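Local coordinates for vanadium-dependent haloperoxidase (Zobellia galactanivorans, PDB 4CIT), which is a vanadium-dependent iodoperoxidase, which as in related haloperoxidases probably uses hydrogen peroxide to oxidise iodide at a bound vanadate, at residues Thr310-Thr315 with Leu447-Asp452; Ala73-Ala78 with Tyr84-Gly89; Thr49-His54 with Glu127-Ser132; Asp42-Arg47 with Val114-Leu119. All coordinates share one frame; numbering follows the deposited sequence.

Contact 1 (Thr310-Thr315 with Leu447-Asp452); sequences TLFAYT and LHMLSD
Met449, in the loop that follows helix 426-446, packs against Phe312 and Thr315 of helix 307-335. Its side chain carries much of the contact from the loop side. CB comes first. It lies at the edge of the Phe312 ring, near the ring plane, with CB of Met449 3.6 Å from CE1 of Phe312. The neighbouring ring carbon CD1 of Phe312 is 3.9 Å from the same CB. The chain then runs nearly straight through CG to SD and turns at the sulfur (chi3 56°). That turn brings the methyl CE toward the helix. CE of Met449 is 3.9 Å from CD1 of Phe312 and also 3.9 Å from O of Phe312. Farther along the helix it reaches CB of Thr315 at 4.2 Å. Met449 is therefore held at its root and at its tip by the same phenylalanine.

Phe312 places its ring here because CG stands opposite the backbone N (chi1 166°). Leu450 adds a second patch. Its CB is 3.9 Å from CE1 of Phe312, and the two side chains cross at about a right angle. No hydrogen bond joins the two segments. Thr315 turns its hydroxyl back to its own helix, where OG1 donates to O of Leu311 at 2.7 Å. The Phe312 ring also meets the ring of Tyr84, their planes at about 50°. This is apolar packing of a loop onto a helix: it fastens the chain just after helix 426-446 to helix 307-335, within the mainly helical PAP2-type fold.

Contact 2 (Ala73-Ala78 with Tyr84-Gly89); sequences AYEIVA and YNSLAG. With NA (sodium ion), chain G.
Glu75 and Ala78 on helix 59-80 hold the loop 84-89 through the Glu75 carboxylate and a shared sodium ion. An ST turn at Ser86 shapes this loop. Leu87 N donates to OE2 of Glu75 at 2.8 Å, on the syn side but 29° out of the carboxylate plane, and nearly straight (167° at the hydrogen). Ser86 OG gives its proton to the other oxygen, OE1; the modelled distance is unusually short, and its exact value is doubtful. The same OG accepts from Ala88 N, which closes the ST turn. One carboxylate thus meets two consecutive residues. A bend of the Glu75 chain at chi2 brings it to the loop.

The sodium ion ties the helix end to the loop start. Ala78 O binds it at 2.2 Å and Tyr84 O at 2.3 Å. Asn81 O and three waters complete the site, one of the waters at a longer distance. Tyr74 OH donates to Asn85 O at 2.8 Å, tilted 28° from the carbonyl plane.

Packing lies around these bonds. The Tyr74 and Tyr84 side chains cross at about a right angle, and Val77 CG1 touches the Tyr84 ring. Ala78 CB rests against the Asn85 backbone. Leu87 CD1 meets Tyr74 CD2 at 3.7 Å.

Contact 3 (Thr49-His54 with Glu127-Ser132); sequences TEIMIH and EDRMES
Ile51 and His54 meet Arg129 and Met130 in a nearly antiparallel helix pair, at the start of helix 128-144 and near the end of helix 38-55. The short axes run at 162° to each other and approach to 10.4 Å. The contact has a buried apolar part and an exposed stacked part.

Ile51 supplies the buried part. Its methyl CD1 points across and sits 3.5 Å from CB of Arg129. The same CD1 is 3.5 Å from N of Met130. It also touches CG of Met130, in one of the two conformers modelled for that methionine.

The exposed part is a flat stack. The guanidinium of Arg129 lies on one face of the His54 ring, with centres 3.8 Å apart and planes at 15°. NH1 of Arg129 is 3.6 Å from CG of His54, and NH2 of Arg129 is 3.6 Å from CE1 of His54. The arginine chain is extended from CG to NE, which carries the group out to the ring. CG of His54 lies opposite its backbone N (chi1 178°), and this sets the ring over the arginine. The stacked cation would probably favour a neutral imidazole.

Around the pair, Met130 also packs on Met117 and Lys121 of helix 108-123. Arg129 O accepts from Arg47 of helix 38-55. The contact therefore sits where helices 38-55, 108-123 and 128-144 come together.

Contact 4 (Asp42-Arg47 with Val114-Leu119); sequences DASIDR and VAHMEL
Ser44 and His116 form the tight centre of this contact between two nearly parallel helices. The short axes lie at 8° to each other and come within 9.8 Å. OG of Ser44 and ND1 of His116 are 2.7 Å apart and share a hydrogen bond; either could be the donor. The hydroxyl comes in at the edge of the imidazole, near its plane. Both side chains swing away from their own backbone N, Ser44 with chi1 -176° and His116 with chi1 -171°, and so reach into the space between the helices. The bond pairs two buried polar atoms with each other.

Carbon packs on both sides of this bond. CG1 of Ile45 is 3.6 Å from NE2 of His116 and equally close to CE1 of His116. It meets the ring obliquely, and the two side chains cross at about a right angle. On the second helix CG of Met117 touches OG of Ser44 at 3.5 Å. The serine hydroxyl thus touches both an imidazole and a methionine chain. The backbones come nearest at Ser44 and Met117, with CA atoms 6.1 Å apart.

The outer faces are more open to solvent. Asp46, Arg47 and Glu118 are partly exposed and take no part in the contact. Charges there are paired instead with other residues: Asp46 with Lys297, Glu118 with Lys121 and Arg122.

Helix 59-80 lies beside the pair: Phe66 packs on Ile45, and Pro69 and Asn70 pack on His116. Helix 128-144 is also adjacent, with Leu133 against Arg47, while helix 146-167 borders the second helix at Leu157.

In the fold
Contacts 1, 2 and 4 are buried. Contact 3 is half exposed, and it alone has a stacked cation. Contacts 3 and 4 share helix 38-55 and lie about 10 Å apart between centres. Contacts 1 and 2 are closer still, about 8 Å between centres, and join through a probable hydrogen bond from Asn85 N to Met449 O. Contact 1 also reaches contact 4, where Tyr314 OH meets Asp42 OD1. The chemistry changes with place: contact 1 is apolar, contact 4 centres on one buried polar pair, and contact 2 uses charge and a sodium ion to fix a loop. Contact 3 stays apart from contacts 1 and 2.

Contact 1 (Thr310-Thr315 with Leu447-Asp452)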
# COMPACT_ATOMS: atom_id res chain seq x y z
N THR A 310 0.87 -8.05 -15.65
CA THR A 310 0.81 -8.18 -14.15
C THR A 310 1.73 -7.16 -13.49
O THR A 310 1.35 -6.46 -12.55
CB THR A 310 1.14 -9.59 -13.69
OG1 THR A 310 0.18 -10.47 -14.21
CG2 THR A 310 1.13 -9.73 -12.13
N LEU A 311 3.01 -7.12 -13.91
CA LEU A 311 3.96 -6.15 -13.37
C LEU A 311 3.65 -4.74 -13.57
O LEU A 311 3.78 -3.94 -12.68
CB LEU A 311 5.34 -6.51 -13.90
CG LEU A 311 6.54 -6.01 -13.22
CD1 LEU A 311 6.48 -6.11 -11.68
CD2 LEU A 311 7.72 -6.80 -13.82
N PHE A 312 3.16 -4.39 -14.76
CA PHE A 312 2.61 -3.11 -15.02
C PHE A 312 1.55 -2.73 -14.00
O PHE A 312 1.62 -1.64 -13.42
CB PHE A 312 2.03 -3.17 -16.41
CG PHE A 312 1.11 -2.07 -16.79
CD1 PHE A 312 1.57 -0.86 -17.17
CD2 PHE A 312 -0.24 -2.32 -16.90
CE1 PHE A 312 0.69 0.15 -17.57
CE2 PHE A 312 -1.11 -1.36 -17.35
CZ PHE A 312 -0.67 -0.11 -17.64
N ALA A 313 0.61 -3.58 -13.77
CA ALA A 313 -0.42 -3.26 -12.87
C ALA A 313 0.08 -3.07 -11.40
O ALA A 313 -0.30 -2.09 -10.67
CB ALA A 313 -1.50 -4.30 -12.92
N TYR A 314 0.92 -4.02 -10.96
CA TYR A 314 1.44 -3.93 -9.61
C TYR A 314 2.31 -2.69 -9.40
O TYR A 314 2.33 -2.08 -8.34
CB TYR A 314 2.25 -5.16 -9.20
CG TYR A 314 1.56 -6.45 -9.20
CD1 TYR A 314 0.22 -6.57 -9.38
CD2 TYR A 314 2.26 -7.61 -8.95
CE1 TYR A 314 -0.41 -7.82 -9.33
CE2 TYR A 314 1.66 -8.86 -8.86
CZ TYR A 314 0.30 -8.95 -9.10
OH TYR A 314 -0.33 -10.18 -9.15
N THR A 315 3.06 -2.30 -10.43
CA THR A 315 3.90 -1.16 -10.34
C THR A 315 3.17 0.11 -10.31
O THR A 315 3.42 0.97 -9.42
CB THR A 315 4.94 -1.19 -11.49
OG1 THR A 315 5.66 -2.44 -11.38
CG2 THR A 315 5.93 -0.08 -11.29
N LEU A 447 1.90 9.12 -15.42
CA LEU A 447 2.75 8.00 -15.83
C LEU A 447 2.33 7.40 -17.18
O LEU A 447 1.20 6.96 -17.37
CB LEU A 447 2.82 6.85 -14.79
CG LEU A 447 3.34 7.31 -13.41
CD1 LEU A 447 3.43 6.08 -12.48
CD2 LEU A 447 4.68 8.03 -13.52
N HIS A 448 3.22 7.42 -18.13
CA HIS A 448 2.96 6.78 -19.45
C HIS A 448 3.73 5.54 -19.50
O HIS A 448 4.94 5.56 -19.80
CB HIS A 448 3.33 7.72 -20.55
CG HIS A 448 2.95 7.25 -21.92
ND1 HIS A 448 3.56 7.75 -23.05
CD2 HIS A 448 2.04 6.33 -22.34
CE1 HIS A 448 3.08 7.14 -24.12
NE2 HIS A 448 2.14 6.30 -23.71
N MET A 449 3.09 4.44 -19.22
CA MET A 449 3.73 3.14 -19.21
C MET A 449 3.33 2.28 -20.39
O MET A 449 4.16 1.72 -21.05
CB MET A 449 3.49 2.46 -17.83
CG MET A 449 4.05 3.29 -16.65
SD MET A 449 3.48 2.76 -14.91
CE MET A 449 3.94 1.10 -14.85
N LEU A 450 2.04 2.05 -20.58
CA LEU A 450 1.53 1.22 -21.64
C LEU A 450 1.55 1.98 -22.95
O LEU A 450 0.97 3.07 -23.08
CB LEU A 450 0.14 0.74 -21.34
CG LEU A 450 -0.48 -0.13 -22.46
CD1 LEU A 450 0.21 -1.48 -22.67
CD2 LEU A 450 -1.91 -0.31 -22.14
N SER A 451 2.20 1.39 -23.94
CA SER A 451 2.40 2.04 -25.20
C SER A 451 2.62 0.99 -26.36
O SER A 451 3.74 0.67 -26.68
CB SER A 451 3.56 3.00 -25.03
OG SER A 451 3.77 3.72 -26.21
N ASP A 452 1.55 0.41 -26.86
CA ASP A 452 1.55 -0.75 -27.84
C ASP A 452 2.51 -0.54 -29.02
O ASP A 452 2.59 0.55 -29.59
CB ASP A 452 0.15 -1.03 -28.42
CG ASP A 452 0.09 -2.38 -29.21
OD1 ASP A 452 0.42 -2.46 -30.42
OD2 ASP A 452 -0.22 -3.38 -28.56

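Contact 2 (Ala73-Ala78 with Tyr84-Gly89)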
# COMPACT_ATOMS: atom_id res chain seq x y z
N ALA A 73 11.76 -4.61 -11.21
CA ALA A 73 11.28 -5.60 -12.16
C ALA A 73 10.64 -5.01 -13.37
O ALA A 73 10.91 -5.43 -14.52
CB ALA A 73 10.29 -6.47 -11.45
N TYR A 74 9.81 -3.99 -13.17
CA TYR A 74 9.16 -3.31 -14.28
C TYR A 74 10.16 -2.70 -15.21
O TYR A 74 10.07 -2.82 -16.45
CB TYR A 74 8.18 -2.19 -13.77
CG TYR A 74 7.57 -1.45 -14.95
CD1 TYR A 74 6.52 -2.01 -15.64
CD2 TYR A 74 8.15 -0.25 -15.41
CE1 TYR A 74 6.07 -1.46 -16.81
CE2 TYR A 74 7.67 0.36 -16.57
CZ TYR A 74 6.55 -0.21 -17.18
OH TYR A 74 6.03 0.38 -18.32
N GLU A 75 11.21 -2.08 -14.66
CA GLU A 75 12.23 -1.55 -15.58
C GLU A 75 12.87 -2.60 -16.51
O GLU A 75 13.23 -2.32 -17.67
CB GLU A 75 13.31 -0.74 -14.87
CG GLU A 75 12.79 0.56 -14.27
CD GLU A 75 12.28 1.52 -15.39
OE1 GLU A 75 13.07 2.01 -16.28
OE2 GLU A 75 11.07 1.63 -15.52
N ILE A 76 13.11 -3.74 -16.00
CA ILE A 76 13.62 -4.90 -16.82
C ILE A 76 12.70 -5.25 -17.95
O ILE A 76 13.10 -5.34 -19.15
CB ILE A 76 14.03 -6.08 -15.96
CG1 ILE A 76 15.27 -5.74 -15.14
CG2 ILE A 76 14.29 -7.30 -16.88
CD1 ILE A 76 15.54 -6.74 -14.00
N VAL A 77 11.42 -5.36 -17.62
CA VAL A 77 10.40 -5.52 -18.63
C VAL A 77 10.34 -4.43 -19.65
O VAL A 77 10.37 -4.72 -20.86
CB VAL A 77 9.03 -5.74 -17.99
CG1 VAL A 77 7.93 -5.75 -19.03
CG2 VAL A 77 9.04 -7.01 -17.25
N ALA A 78 10.34 -3.17 -19.24
CA ALA A 78 10.30 -2.01 -20.13
C ALA A 78 11.55 -1.95 -21.09
O ALA A 78 11.44 -1.56 -22.26
CB ALA A 78 10.22 -0.75 -19.37
N TYR A 84 5.93 -1.43 -23.35
CA TYR A 84 5.96 -0.78 -22.04
C TYR A 84 7.08 0.18 -22.00
O TYR A 84 8.19 -0.18 -22.38
CB TYR A 84 6.12 -1.82 -20.92
CG TYR A 84 4.94 -2.67 -20.79
CD1 TYR A 84 3.79 -2.20 -20.13
CD2 TYR A 84 4.89 -3.91 -21.40
CE1 TYR A 84 2.61 -2.96 -20.13
CE2 TYR A 84 3.73 -4.72 -21.35
CZ TYR A 84 2.62 -4.25 -20.66
OH TYR A 84 1.51 -5.07 -20.67
N ASN A 85 6.81 1.42 -21.62
CA ASN A 85 7.83 2.46 -21.53
C ASN A 85 8.53 2.49 -20.21
O ASN A 85 7.90 2.24 -19.18
CB ASN A 85 7.28 3.86 -21.74
CG ASN A 85 6.72 4.07 -23.13
OD1 ASN A 85 7.04 3.38 -24.12
ND2 ASN A 85 5.87 5.03 -23.20
N SER A 86 9.80 2.89 -20.19
CA SER A 86 10.54 3.00 -18.97
C SER A 86 10.01 4.12 -18.07
O SER A 86 9.51 5.14 -18.60
CB SER A 86 11.99 3.28 -19.31
OG SER A 86 12.76 3.56 -18.17
N LEU A 87 10.08 3.92 -16.76
CA LEU A 87 9.72 4.92 -15.76
C LEU A 87 10.87 5.88 -15.52
O LEU A 87 10.76 6.85 -14.74
CB LEU A 87 9.26 4.23 -14.45
CG LEU A 87 7.87 3.66 -14.59
CD1 LEU A 87 7.60 2.80 -13.38
CD2 LEU A 87 6.82 4.76 -14.78
N ALA A 88 12.03 5.59 -16.10
CA ALA A 88 13.16 6.51 -15.91
C ALA A 88 12.75 7.86 -16.56
O ALA A 88 12.10 7.91 -17.63
CB ALA A 88 14.44 6.00 -16.61
N GLY A 89 13.02 8.95 -15.89
CA GLY A 89 12.61 10.19 -16.33
C GLY A 89 11.19 10.55 -15.91
O GLY A 89 10.74 11.71 -16.12
NA NA G . 9.97 -0.79 -23.73
O HOH W 1 11.39 1.65 -23.12
O HOH W 2 11.41 -1.36 -25.48
O HOH W 3 8.91 0.56 -25.39

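Contact 3 (Thr49-His54 with Glu127-Ser132)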
# COMPACT_ATOMS: atom_id res chain seq x y z
N THR A 49 5.15 -9.89 2.24
CA THR A 49 3.98 -9.60 3.03
C THR A 49 4.04 -10.29 4.39
O THR A 49 3.81 -9.66 5.51
CB THR A 49 2.66 -9.86 2.25
OG1 THR A 49 2.57 -8.96 1.13
CG2 THR A 49 1.48 -9.58 3.08
N GLU A 50 4.31 -11.56 4.34
CA GLU A 50 4.41 -12.37 5.57
C GLU A 50 5.53 -11.89 6.48
O GLU A 50 5.34 -11.72 7.69
CB GLU A 50 4.64 -13.83 5.22
CG GLU A 50 3.48 -14.47 4.52
CD GLU A 50 3.91 -15.70 3.68
OE1 GLU A 50 5.07 -16.14 3.75
OE2 GLU A 50 3.07 -16.22 2.91
N ILE A 51 6.66 -11.54 5.88
CA ILE A 51 7.79 -11.06 6.65
C ILE A 51 7.50 -9.72 7.32
O ILE A 51 7.90 -9.47 8.47
CB ILE A 51 9.05 -10.98 5.79
CG1 ILE A 51 9.34 -12.39 5.21
CG2 ILE A 51 10.22 -10.31 6.58
CD1 ILE A 51 10.55 -12.38 4.24
N MET A 52 6.80 -8.84 6.60
CA MET A 52 6.35 -7.57 7.12
C MET A 52 5.55 -7.64 8.39
O MET A 52 5.77 -6.83 9.30
CB MET A 52 5.53 -6.79 6.04
CG MET A 52 6.45 -5.95 5.17
SD MET A 52 5.37 -4.85 4.11
CE MET A 52 4.09 -5.87 3.60
N ILE A 53 4.66 -8.60 8.43
CA ILE A 53 3.88 -8.91 9.62
C ILE A 53 4.82 -9.31 10.74
O ILE A 53 4.85 -8.69 11.84
CB ILE A 53 2.94 -10.06 9.43
CG1 ILE A 53 1.91 -9.75 8.33
CG2 ILE A 53 2.19 -10.33 10.75
CD1 ILE A 53 1.07 -10.96 7.99
N HIS A 54 5.66 -10.30 10.45
CA HIS A 54 6.63 -10.73 11.44
C HIS A 54 7.53 -9.60 12.01
O HIS A 54 7.77 -9.55 13.26
CB HIS A 54 7.47 -11.92 10.89
CG HIS A 54 8.50 -12.35 11.86
ND1 HIS A 54 8.19 -13.09 12.99
CD2 HIS A 54 9.82 -12.06 11.95
CE1 HIS A 54 9.29 -13.30 13.68
NE2 HIS A 54 10.29 -12.69 13.08
N GLU A 127 15.90 -11.11 6.66
CA GLU A 127 16.40 -11.37 5.31
C GLU A 127 16.46 -12.86 4.99
O GLU A 127 16.15 -13.28 3.88
CB GLU A 127 17.81 -10.74 5.15
CG GLU A 127 17.80 -9.23 5.21
CD GLU A 127 18.99 -8.57 4.52
OE1 GLU A 127 19.84 -9.31 4.01
OE2 GLU A 127 19.06 -7.31 4.44
N ASP A 128 16.74 -13.66 6.01
CA ASP A 128 16.79 -15.11 5.86
C ASP A 128 15.50 -15.72 5.34
O ASP A 128 15.50 -16.78 4.67
CB ASP A 128 17.29 -15.77 7.15
CG ASP A 128 16.31 -15.68 8.28
OD1 ASP A 128 15.59 -14.67 8.44
OD2 ASP A 128 16.35 -16.61 9.10
N ARG A 129 14.38 -15.07 5.65
CA ARG A 129 13.09 -15.53 5.19
C ARG A 129 12.82 -15.22 3.74
O ARG A 129 12.03 -15.90 3.16
CB ARG A 129 11.95 -15.00 6.07
CG ARG A 129 12.17 -15.40 7.54
CD ARG A 129 11.03 -14.89 8.42
NE ARG A 129 11.17 -15.37 9.80
CZ ARG A 129 10.13 -15.68 10.61
NH1 ARG A 129 8.86 -15.50 10.23
NH2 ARG A 129 10.38 -16.18 11.80
N MET A 130 13.41 -14.17 3.19
CA MET A 130 13.39 -14.01 1.69
C MET A 130 14.41 -14.93 1.06
O MET A 130 14.16 -15.48 0.01
CB MET A 130 13.68 -12.61 1.23
CG MET A 130 12.58 -11.57 1.38
SD MET A 130 11.07 -11.83 0.44
CE MET A 130 11.75 -12.31 -1.15
N GLU A 131 15.59 -15.04 1.67
CA GLU A 131 16.63 -15.86 1.09
C GLU A 131 16.15 -17.32 0.93
O GLU A 131 16.57 -17.98 0.01
CB GLU A 131 17.90 -15.80 1.92
CG GLU A 131 18.59 -14.46 1.81
CD GLU A 131 19.66 -14.25 2.90
OE1 GLU A 131 19.73 -15.01 3.91
OE2 GLU A 131 20.40 -13.31 2.75
N SER A 132 15.31 -17.84 1.84
CA SER A 132 14.82 -19.20 1.72
C SER A 132 13.95 -19.37 0.49
O SER A 132 14.07 -20.39 -0.22
CB SER A 132 14.08 -19.74 3.00
OG SER A 132 13.05 -18.79 3.25

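Contact 4 (Asp42-Arg47 with Val114-Leu119)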
# COMPACT_ATOMS: atom_id res chain seq x y z
N ASP A 42 4.17 -13.15 -7.71
CA ASP A 42 3.27 -13.20 -6.59
C ASP A 42 3.88 -13.89 -5.35
O ASP A 42 3.57 -13.50 -4.21
CB ASP A 42 1.94 -13.94 -6.95
CG ASP A 42 1.06 -13.17 -7.94
OD1 ASP A 42 1.22 -11.90 -8.03
OD2 ASP A 42 0.17 -13.84 -8.57
N ALA A 43 4.64 -14.96 -5.57
CA ALA A 43 5.35 -15.66 -4.51
C ALA A 43 6.25 -14.68 -3.71
O ALA A 43 6.27 -14.67 -2.49
CB ALA A 43 6.12 -16.84 -5.08
N SER A 44 7.03 -13.84 -4.40
CA SER A 44 7.86 -12.88 -3.75
C SER A 44 7.08 -11.84 -2.95
O SER A 44 7.38 -11.59 -1.77
CB SER A 44 8.75 -12.16 -4.79
OG SER A 44 9.66 -11.24 -4.24
N ILE A 45 5.99 -11.35 -3.52
CA ILE A 45 5.17 -10.34 -2.85
C ILE A 45 4.44 -11.00 -1.63
O ILE A 45 4.34 -10.40 -0.60
CB ILE A 45 4.18 -9.69 -3.87
CG1 ILE A 45 4.95 -8.93 -4.96
CG2 ILE A 45 3.19 -8.80 -3.17
CD1 ILE A 45 4.15 -8.36 -6.06
N ASP A 46 3.95 -12.25 -1.76
CA ASP A 46 3.34 -12.96 -0.63
C ASP A 46 4.36 -13.19 0.49
O ASP A 46 4.00 -13.01 1.65
CB ASP A 46 2.87 -14.36 -1.04
CG ASP A 46 1.59 -14.38 -1.94
OD1 ASP A 46 0.89 -13.33 -2.01
OD2 ASP A 46 1.34 -15.48 -2.60
N ARG A 47 5.62 -13.57 0.14
CA ARG A 47 6.59 -13.79 1.18
C ARG A 47 6.93 -12.47 1.88
O ARG A 47 7.07 -12.41 3.11
CB ARG A 47 7.86 -14.41 0.61
CG ARG A 47 8.97 -14.74 1.60
CD ARG A 47 8.55 -15.55 2.78
NE ARG A 47 8.02 -16.86 2.40
CZ ARG A 47 8.78 -17.96 2.22
NH1 ARG A 47 10.10 -17.94 2.42
NH2 ARG A 47 8.19 -19.11 1.92
N VAL A 114 14.45 -11.97 -9.94
CA VAL A 114 15.68 -11.91 -9.14
C VAL A 114 15.82 -10.52 -8.56
O VAL A 114 16.09 -10.36 -7.38
CB VAL A 114 16.92 -12.24 -10.05
CG1 VAL A 114 18.22 -11.75 -9.44
CG2 VAL A 114 17.10 -13.75 -10.24
N ALA A 115 15.63 -9.50 -9.41
CA ALA A 115 15.68 -8.07 -8.91
C ALA A 115 14.65 -7.81 -7.78
O ALA A 115 14.97 -7.19 -6.73
CB ALA A 115 15.52 -7.13 -10.07
N HIS A 116 13.42 -8.28 -8.02
CA HIS A 116 12.30 -8.09 -7.06
C HIS A 116 12.69 -8.72 -5.69
O HIS A 116 12.57 -8.09 -4.64
CB HIS A 116 11.03 -8.67 -7.62
CG HIS A 116 9.84 -8.32 -6.83
ND1 HIS A 116 9.55 -8.92 -5.62
CD2 HIS A 116 8.87 -7.39 -7.04
CE1 HIS A 116 8.47 -8.34 -5.10
NE2 HIS A 116 8.03 -7.43 -5.96
N MET A 117 13.16 -9.99 -5.72
CA MET A 117 13.50 -10.65 -4.49
C MET A 117 14.65 -9.99 -3.79
O MET A 117 14.66 -9.86 -2.58
CB MET A 117 13.79 -12.14 -4.72
CG MET A 117 12.62 -12.91 -5.20
SD MET A 117 12.76 -14.76 -5.28
CE MET A 117 14.02 -14.86 -6.56
N GLU A 118 15.68 -9.60 -4.55
CA GLU A 118 16.85 -9.01 -3.91
C GLU A 118 16.50 -7.68 -3.21
O GLU A 118 16.85 -7.44 -2.07
CB GLU A 118 17.92 -8.66 -5.01
CG GLU A 118 19.08 -7.77 -4.58
CD GLU A 118 19.94 -8.30 -3.46
OE1 GLU A 118 19.90 -9.48 -3.13
OE2 GLU A 118 20.56 -7.45 -2.75
N LEU A 119 15.70 -6.80 -3.87
CA LEU A 119 15.32 -5.55 -3.22
C LEU A 119 14.35 -5.77 -2.09
O LEU A 119 14.47 -5.10 -1.05
CB LEU A 119 14.75 -4.54 -4.22
CG LEU A 119 15.84 -4.12 -5.17
CD1 LEU A 119 15.25 -3.18 -6.10
CD2 LEU A 119 16.99 -3.40 -4.51